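Side-chain contacts in iron binding protein FbpA (Mannheimia haemolytica, PDB 1Q35), which probably binds ferric iron in the periplasm for uptake into the cell, as a member of the bacterial solute-binding protein 1 family: residues 141-146 with 192-197; 226-231 with 295-300. All blocks are in the same frame, centred on the assembly; numbering follows the deposited sequence.

Interaction 1: residues 141-146 with 192-197; sequences SYNVSL and YSIGNS
Tyr142 and Asn196 each carry CG beside the backbone N, with chi1 of -63° and -75°. These torsions bring the phenol ring of helix 141-168 and the amide of strand 192-196 together. ND2 of Asn196 sits 3.2 Å above the plane of the Tyr142 ring, over its centre. Its nearest ring atom is CE2 of Tyr142, at 3.4 Å from ND2. The ring and amide planes are 60° apart, so the amide comes in nitrogen first and does not stack flat. ND2 also hydrogen-bonds the OH of Tyr198, and OD1 of Asn196 takes a weak bond from Arg103.

Further along the helix, CG2 of Ile194 lies 4.4 Å from CD2 of Leu146, an apolar pair. The same methyl lies 4.2 Å from OD1 of Asn143, an oxygen that accepts a hydrogen bond from Arg103. Helix and strand run nearly perpendicular. The axes of the two short segments come no closer than 9.6 Å, so side chains alone bridge the gap.

Tyr142, Tyr198 and Tyr199 bind ferric iron in this protein, but no iron is bound here. Asn196 meets the ring face of Tyr142 and the hydroxyl of Tyr198. It is thus placed as a second-shell residue and probably helps to position both phenols.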
loop_
_atom_site.group_PDB
_atom_site.type_symbol
_atom_site.label_atom_id
_atom_site.label_comp_id
_atom_site.label_asym_id
_atom_site.label_seq_id
_atom_site.Cartn_x
_atom_site.Cartn_y
_atom_site.Cartn_z
ATOM N N SER A 141 -6.742 5.636 -1.353
ATOM C CA SER A 141 -6.673 4.433 -2.186
ATOM C C SER A 141 -6.305 3.167 -1.431
ATOM O O SER A 141 -6.686 2.087 -1.845
ATOM C CB SER A 141 -5.736 4.631 -3.376
ATOM O OG SER A 141 -4.400 4.777 -2.961
ATOM N N TYR A 142 -5.572 3.263 -0.325
ATOM C CA TYR A 142 -5.362 2.073 0.499
ATOM C C TYR A 142 -6.697 1.517 0.999
ATOM O O TYR A 142 -6.895 0.305 1.035
ATOM C CB TYR A 142 -4.471 2.356 1.705
ATOM C CG TYR A 142 -3.051 2.789 1.426
ATOM C CD1 TYR A 142 -2.318 2.278 0.355
ATOM C CD2 TYR A 142 -2.420 3.693 2.275
ATOM C CE1 TYR A 142 -1.010 2.672 0.135
ATOM C CE2 TYR A 142 -1.104 4.082 2.066
ATOM C CZ TYR A 142 -0.409 3.568 0.988
ATOM O OH TYR A 142 0.894 3.915 0.740
ATOM N N ASN A 143 -7.601 2.397 1.415
ATOM C CA ASN A 143 -8.936 1.984 1.822
ATOM C C ASN A 143 -9.780 1.509 0.646
ATOM O O ASN A 143 -10.411 0.469 0.720
ATOM C CB ASN A 143 -9.666 3.117 2.551
ATOM C CG ASN A 143 -9.146 3.352 3.954
ATOM O OD1 ASN A 143 -8.569 2.456 4.588
ATOM N ND2 ASN A 143 -9.354 4.567 4.452
ATOM N N VAL A 144 -9.798 2.265 -0.444
ATOM C CA VAL A 144 -10.647 1.911 -1.573
ATOM C C VAL A 144 -10.237 0.540 -2.128
ATOM O O VAL A 144 -11.095 -0.252 -2.471
ATOM C CB VAL A 144 -10.665 3.009 -2.668
ATOM C CG1 VAL A 144 -11.563 2.599 -3.827
ATOM C CG2 VAL A 144 -11.148 4.341 -2.086
ATOM N N SER A 145 -8.940 0.247 -2.198
ATOM C CA SER A 145 -8.511 -1.063 -2.695
ATOM C C SER A 145 -8.897 -2.200 -1.743
ATOM O O SER A 145 -9.225 -3.290 -2.190
ATOM C CB SER A 145 -7.021 -1.070 -3.024
ATOM O OG SER A 145 -6.799 -0.323 -4.209
ATOM N N LEU A 146 -8.880 -1.952 -0.435
ATOM C CA LEU A 146 -9.437 -2.910 0.514
ATOM C C LEU A 146 -10.920 -3.163 0.226
ATOM O O LEU A 146 -11.361 -4.305 0.152
ATOM C CB LEU A 146 -9.250 -2.408 1.949
ATOM C CG LEU A 146 -9.988 -3.172 3.051
ATOM C CD1 LEU A 146 -9.529 -4.619 3.161
ATOM C CD2 LEU A 146 -9.811 -2.455 4.378
ATOM N N TYR A 192 -9.789 0.953 17.771
ATOM C CA TYR A 192 -9.518 0.151 16.576
ATOM C C TYR A 192 -9.198 1.105 15.445
ATOM O O TYR A 192 -9.872 2.120 15.291
ATOM C CB TYR A 192 -10.752 -0.659 16.153
ATOM C CG TYR A 192 -11.299 -1.588 17.218
ATOM C CD1 TYR A 192 -12.100 -1.100 18.249
ATOM C CD2 TYR A 192 -11.035 -2.956 17.189
ATOM C CE1 TYR A 192 -12.599 -1.940 19.234
ATOM C CE2 TYR A 192 -11.535 -3.804 18.171
ATOM C CZ TYR A 192 -12.310 -3.285 19.194
ATOM O OH TYR A 192 -12.793 -4.121 20.170
ATOM N N SER A 193 -8.175 0.796 14.660
ATOM C CA SER A 193 -7.952 1.528 13.421
ATOM C C SER A 193 -7.559 0.578 12.301
ATOM O O SER A 193 -7.207 -0.576 12.539
ATOM C CB SER A 193 -6.882 2.614 13.592
ATOM O OG SER A 193 -5.575 2.058 13.584
ATOM N N ILE A 194 -7.666 1.066 11.074
ATOM C CA ILE A 194 -7.179 0.350 9.901
ATOM C C ILE A 194 -5.946 1.092 9.405
ATOM O O ILE A 194 -5.948 2.314 9.333
ATOM C CB ILE A 194 -8.267 0.297 8.815
ATOM C CG1 ILE A 194 -9.486 -0.483 9.313
ATOM C CG2 ILE A 194 -7.705 -0.335 7.552
ATOM C CD1 ILE A 194 -10.677 -0.433 8.369
ATOM N N GLY A 195 -4.888 0.364 9.074
ATOM C CA GLY A 195 -3.691 0.984 8.535
ATOM C C GLY A 195 -2.728 -0.046 7.983
ATOM O O GLY A 195 -2.896 -1.236 8.224
ATOM N N ASN A 196 -1.708 0.398 7.261
ATOM C CA ASN A 196 -0.757 -0.535 6.673
ATOM C C ASN A 196 0.270 -0.998 7.708
ATOM O O ASN A 196 0.685 -0.242 8.598
ATOM C CB ASN A 196 -0.056 0.073 5.454
ATOM C CG ASN A 196 -0.950 0.135 4.228
ATOM O OD1 ASN A 196 -1.987 -0.523 4.159
ATOM N ND2 ASN A 196 -0.538 0.928 3.247
ATOM N N SER A 197 0.686 -2.248 7.561
ATOM C CA SER A 197 1.531 -2.944 8.520
ATOM C C SER A 197 2.885 -2.278 8.741
ATOM O O SER A 197 3.339 -2.136 9.869
ATOM C CB SER A 197 1.748 -4.383 8.048
ATOM O OG SER A 197 2.236 -4.425 6.708
#

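Interaction 2: residues 226-231 with 295-300; sequences GTHKNI and EDIAKN. With EDO (1,2-ethanediol), chain B.
Ile297 meets strand 228-236 through a single methyl. Its CD1 lies 3.7 Å from the backbone O of Lys229 and 4.1 Å from CE1 of His228. The methyl approaches the imidazole obliquely. No hydrogen bond joins the two segments, and the buried area is small, 100 Å² in all. This is van der Waals packing against one ring and one carbonyl.

Torsions explain the meeting. CG of His228 is anti to the backbone N (chi1 174°), which carries the far end of the ring, CE1, close to the helix. In Ile297, CG1 lies beside the backbone N and the chain then extends (chi2 168°), so CD1 is the atom that reaches the strand.

The next shell holds the strand to its neighbours and links side chains along 295-300. OD1 of Asn230 accepts the backbone N of Ile231 at 2.8 Å, with the donor tilted 24° from the carbonyl plane. OD1 also accepts from the N of Ile60, while ND2 of Asn230 reaches Asp59. This amide therefore ties the strand to the start of helix 60-68, and Ile297 packs on Ile60 of that helix. On the other segment, NZ of Lys299 forms a salt bridge to OD1 of Asp296 at 2.8 Å, met from above the carboxylate plane. Glu152 of helix 141-168 is a second partner of this lysine. A 1,2-ethanediol, probably from the crystallisation liquor, makes a weak bond to O of Ala298.

Strand 228-236 pairs antiparallel with both 54-57 and 96-108 in the mixed sheet. The side chain of His228 lies about 7 Å from that of the iron ligand Tyr142. Ile297 thus joins short helix 294-298 to a strand of the central sheet, in the alpha/beta fold of a periplasmic solute-binding protein.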
loop_
_atom_site.group_PDB
_atom_site.type_symbol
_atom_site.label_atom_id
_atom_site.label_comp_id
_atom_site.label_asym_id
_atom_site.label_seq_id
_atom_site.Cartn_x
_atom_site.Cartn_y
_atom_site.Cartn_z
ATOM N N GLY A 226 -9.010 -13.780 5.034
ATOM C CA GLY A 226 -7.726 -13.436 5.606
ATOM C C GLY A 226 -7.405 -11.953 5.599
ATOM O O GLY A 226 -8.283 -11.098 5.696
ATOM N N THR A 227 -6.122 -11.655 5.470
ATOM C CA THR A 227 -5.611 -10.297 5.524
ATOM C C THR A 227 -5.404 -9.757 4.115
ATOM O O THR A 227 -4.810 -10.418 3.265
ATOM C CB THR A 227 -4.284 -10.287 6.296
ATOM O OG1 THR A 227 -4.527 -10.518 7.692
ATOM C CG2 THR A 227 -3.603 -8.930 6.234
ATOM N N HIS A 228 -5.904 -8.551 3.882
ATOM C CA HIS A 228 -5.710 -7.835 2.632
ATOM C C HIS A 228 -4.252 -7.455 2.435
ATOM O O HIS A 228 -3.630 -6.847 3.305
ATOM C CB HIS A 228 -6.583 -6.575 2.635
ATOM C CG HIS A 228 -6.372 -5.658 1.469
ATOM N ND1 HIS A 228 -6.883 -5.906 0.211
ATOM C CD2 HIS A 228 -5.726 -4.471 1.383
ATOM C CE1 HIS A 228 -6.555 -4.912 -0.598
ATOM N NE2 HIS A 228 -5.856 -4.025 0.089
ATOM N N LYS A 229 -3.721 -7.842 1.279
ATOM C CA LYS A 229 -2.393 -7.459 0.826
ATOM C C LYS A 229 -2.474 -6.544 -0.382
ATOM O O LYS A 229 -3.335 -6.694 -1.248
ATOM C CB LYS A 229 -1.592 -8.697 0.421
ATOM C CG LYS A 229 -1.404 -9.722 1.507
ATOM C CD LYS A 229 -0.571 -9.212 2.645
ATOM C CE LYS A 229 0.861 -8.882 2.256
ATOM N NZ LYS A 229 1.560 -10.039 1.648
ATOM N N ASN A 230 -1.547 -5.604 -0.445
ATOM C CA ASN A 230 -1.382 -4.736 -1.604
ATOM C C ASN A 230 0.135 -4.587 -1.841
ATOM O O ASN A 230 0.937 -5.112 -1.069
ATOM C CB ASN A 230 -2.104 -3.405 -1.323
ATOM C CG ASN A 230 -2.450 -2.601 -2.581
ATOM O OD1 ASN A 230 -1.890 -2.808 -3.664
ATOM N ND2 ASN A 230 -3.374 -1.653 -2.424
ATOM N N ILE A 231 0.528 -3.914 -2.914
ATOM C CA ILE A 231 1.934 -3.840 -3.304
ATOM C C ILE A 231 2.432 -2.424 -3.466
ATOM O O ILE A 231 1.677 -1.531 -3.861
ATOM C CB ILE A 231 2.182 -4.570 -4.656
ATOM C CG1 ILE A 231 1.215 -4.101 -5.758
ATOM C CG2 ILE A 231 2.107 -6.069 -4.477
ATOM C CD1 ILE A 231 1.785 -4.246 -7.161
ATOM N N GLU A 295 -4.915 -8.215 -9.792
ATOM C CA GLU A 295 -5.737 -7.562 -10.810
ATOM C C GLU A 295 -7.216 -7.574 -10.451
ATOM O O GLU A 295 -7.954 -6.690 -10.871
ATOM C CB GLU A 295 -5.543 -8.216 -12.180
ATOM C CG GLU A 295 -4.192 -7.935 -12.820
ATOM C CD GLU A 295 -3.156 -9.013 -12.549
ATOM O OE1 GLU A 295 -3.280 -9.767 -11.556
ATOM O OE2 GLU A 295 -2.191 -9.096 -13.333
ATOM N N ASP A 296 -7.644 -8.578 -9.693
ATOM C CA ASP A 296 -9.036 -8.679 -9.277
ATOM C C ASP A 296 -9.393 -7.734 -8.127
ATOM O O ASP A 296 -10.569 -7.506 -7.877
ATOM C CB ASP A 296 -9.392 -10.123 -8.949
ATOM C CG ASP A 296 -9.384 -11.006 -10.174
ATOM O OD1 ASP A 296 -9.825 -10.541 -11.247
ATOM O OD2 ASP A 296 -8.939 -12.167 -10.135
ATOM N N ILE A 297 -8.394 -7.193 -7.431
ATOM C CA ILE A 297 -8.615 -6.053 -6.540
ATOM C C ILE A 297 -8.893 -4.820 -7.403
ATOM O O ILE A 297 -9.938 -4.177 -7.273
ATOM C CB ILE A 297 -7.387 -5.799 -5.624
ATOM C CG1 ILE A 297 -7.117 -7.010 -4.726
ATOM C CG2 ILE A 297 -7.594 -4.530 -4.789
ATOM C CD1 ILE A 297 -5.773 -6.944 -4.017
ATOM N N ALA A 298 -7.952 -4.501 -8.291
ATOM C CA ALA A 298 -8.025 -3.278 -9.082
ATOM C C ALA A 298 -9.292 -3.191 -9.924
ATOM O O ALA A 298 -9.838 -2.115 -10.123
ATOM C CB ALA A 298 -6.795 -3.150 -9.971
ATOM N N LYS A 299 -9.749 -4.340 -10.411
ATOM C CA LYS A 299 -10.959 -4.453 -11.227
ATOM C C LYS A 299 -12.174 -3.826 -10.554
ATOM O O LYS A 299 -13.080 -3.331 -11.221
ATOM C CB LYS A 299 -11.216 -5.953 -11.471
ATOM C CG LYS A 299 -12.489 -6.370 -12.180
ATOM C CD LYS A 299 -12.493 -7.899 -12.356
ATOM C CE LYS A 299 -12.758 -8.677 -11.048
ATOM N NZ LYS A 299 -12.607 -10.163 -11.226
ATOM N N ASN A 300 -12.185 -3.853 -9.226
ATOM C CA ASN A 300 -13.319 -3.385 -8.436
ATOM C C ASN A 300 -13.133 -1.996 -7.830
ATOM O O ASN A 300 -13.996 -1.536 -7.080
ATOM C CB ASN A 300 -13.610 -4.388 -7.317
ATOM C CG ASN A 300 -14.069 -5.714 -7.847
ATOM O OD1 ASN A 300 -15.123 -5.815 -8.464
ATOM N ND2 ASN A 300 -13.268 -6.743 -7.634
HETATM C C1 EDO B . -8.534 1.756 -11.628
HETATM O O1 EDO B . -8.476 2.536 -12.813
HETATM C C2 EDO B . -8.135 0.326 -11.961
HETATM O O2 EDO B . -9.097 -0.246 -12.838
#

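Going from the N terminus, helix 141-168 begins first and strand 192-196 follows. Interaction 1 closes this mostly helical loop of 45 residues. Interaction 2 opens later, at 226-231, and closes at 295-300 after 63 more residues. The two loops are in series and neither nest nor cross. In space they adjoin, with centres 11 Å apart. Segment 141-146 bridges them. Backbone O of Ser145 lies 3.3 Å from CG2 of Ile297, and CD1 of Leu146 lies 3.6 Å from CB of His228. Strands 192-196 and 228-236 both pair with strand 96-108. Together the contacts bring helices 141-168 and 294-298 against one sheet.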